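Local coordinates for glutamic acid/alanine-rich protein (Trypanosoma congolense, PDB 2Y44) that probably coats the cell surface of the parasite, where its elongated helical ectodomain forms part of the exposed protein layer, at residues A[127-132]-A[161-166]. Sequence-based numbering, arbitrary orientation.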
# COMPACT_ATOMS: atom_id res chain seq x y z
N ALA A 127 13.31 0.51 -0.10
CA ALA A 127 12.57 -0.45 -0.91
C ALA A 127 11.55 -1.17 -0.05
O ALA A 127 11.75 -1.36 1.15
CB ALA A 127 13.52 -1.44 -1.57
N GLU A 128 10.42 -1.54 -0.65
CA GLU A 128 9.50 -2.50 -0.03
C GLU A 128 9.01 -2.02 1.32
O GLU A 128 9.05 -2.76 2.32
CB GLU A 128 10.17 -3.87 0.13
CG GLU A 128 10.47 -4.58 -1.20
CD GLU A 128 10.82 -6.03 -0.98
OE1 GLU A 128 10.40 -6.58 0.07
OE2 GLU A 128 11.52 -6.62 -1.84
N VAL A 129 8.57 -0.76 1.36
CA VAL A 129 8.06 -0.14 2.58
C VAL A 129 6.73 -0.82 2.92
O VAL A 129 5.92 -1.09 2.03
CB VAL A 129 7.87 1.40 2.39
CG1 VAL A 129 7.10 1.66 1.12
CG2 VAL A 129 7.14 2.04 3.56
N THR A 130 6.56 -1.18 4.19
CA THR A 130 5.31 -1.75 4.67
C THR A 130 4.83 -0.96 5.88
O THR A 130 5.56 -0.15 6.46
CB THR A 130 5.51 -3.20 5.09
OG1 THR A 130 6.48 -3.25 6.14
CG2 THR A 130 6.03 -4.05 3.92
N SER A 131 3.60 -1.20 6.31
CA SER A 131 3.16 -0.53 7.53
C SER A 131 4.10 -0.89 8.69
O SER A 131 4.32 -0.08 9.59
CB SER A 131 1.71 -0.90 7.84
OG SER A 131 1.62 -2.32 7.98
N LYS A 132 4.63 -2.10 8.69
CA LYS A 132 5.58 -2.50 9.75
C LYS A 132 6.92 -1.75 9.66
O LYS A 132 7.42 -1.25 10.66
CB LYS A 132 5.86 -4.01 9.69
CG LYS A 132 6.73 -4.48 10.84
CD LYS A 132 7.40 -5.82 10.57
CE LYS A 132 6.62 -6.97 11.18
NZ LYS A 132 7.15 -8.29 10.70
N LYS A 161 -1.42 3.90 9.33
CA LYS A 161 -2.84 3.62 9.08
C LYS A 161 -3.11 3.59 7.59
O LYS A 161 -3.78 2.68 7.09
CB LYS A 161 -3.71 4.69 9.74
CG LYS A 161 -5.22 4.38 9.64
CD LYS A 161 -6.02 4.89 10.84
CE LYS A 161 -7.48 5.18 10.46
NZ LYS A 161 -7.92 4.29 9.34
N GLY A 162 -2.57 4.57 6.86
CA GLY A 162 -2.92 4.65 5.43
C GLY A 162 -2.31 3.49 4.66
O GLY A 162 -2.94 2.93 3.72
N LEU A 163 -1.10 3.11 5.05
CA LEU A 163 -0.44 1.96 4.41
C LEU A 163 -1.12 0.64 4.78
O LEU A 163 -1.31 -0.22 3.91
CB LEU A 163 1.07 1.91 4.72
CG LEU A 163 1.96 1.04 3.81
CD1 LEU A 163 1.63 1.27 2.35
CD2 LEU A 163 3.44 1.30 4.04
N LYS A 164 -1.52 0.48 6.04
CA LYS A 164 -2.32 -0.70 6.42
C LYS A 164 -3.61 -0.83 5.58
O LYS A 164 -4.04 -1.95 5.23
CB LYS A 164 -2.71 -0.65 7.91
CG LYS A 164 -1.57 -1.03 8.84
CD LYS A 164 -2.03 -0.99 10.27
CE LYS A 164 -1.00 -1.63 11.19
NZ LYS A 164 -1.31 -1.40 12.63
N SER A 165 -4.24 0.31 5.29
CA SER A 165 -5.47 0.31 4.45
C SER A 165 -5.14 -0.27 3.11
O SER A 165 -5.92 -1.06 2.58
CB SER A 165 -6.07 1.70 4.26
OG SER A 165 -6.67 2.16 5.46
N LEU A 166 -4.02 0.17 2.51
CA LEU A 166 -3.70 -0.31 1.15
C LEU A 166 -3.31 -1.78 1.20
O LEU A 166 -3.66 -2.56 0.31
CB LEU A 166 -2.52 0.48 0.57
CG LEU A 166 -2.94 1.85 0.06
CD1 LEU A 166 -1.72 2.77 -0.05
CD2 LEU A 166 -3.69 1.68 -1.29
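L163 and S131 meet where the first turn of helix 131-144 lies against the side of helix 149-183. With L163 CG anti to the backbone N (chi1 -162°), the side chain reaches out from its helix and lays CD2 against the peptide link that opens the other helix, 3.2 Å from T130 C and 3.4 Å from S131 N. The same methyl meets V129 CG2 at 3.8 Å, so one leucine branch touches both a valine methyl and a peptide unit. On the next residue of helix 149-183, the methylene K164 CG presses on S131 CB at 3.4 Å, tighter than usual for two carbons; beyond it the lysine chain runs on extended.

The segments come nearest at S131 CA and L163 CA, 5.4 Å apart, consistent with the small serine side chain. T130 N-caps helix 131-144 through its side chain and receives S133 OG at its own N, as in a capping box, which fixes the helix start. V129 also touches A21, setting the loop against two helices of the elongated bundle. Van der Waals contact of methyls, serine CB, lysine methylene and peptide thus joins the segments, while S131 OG hydrogen-bonds E167, just past 161-166, between the same helices.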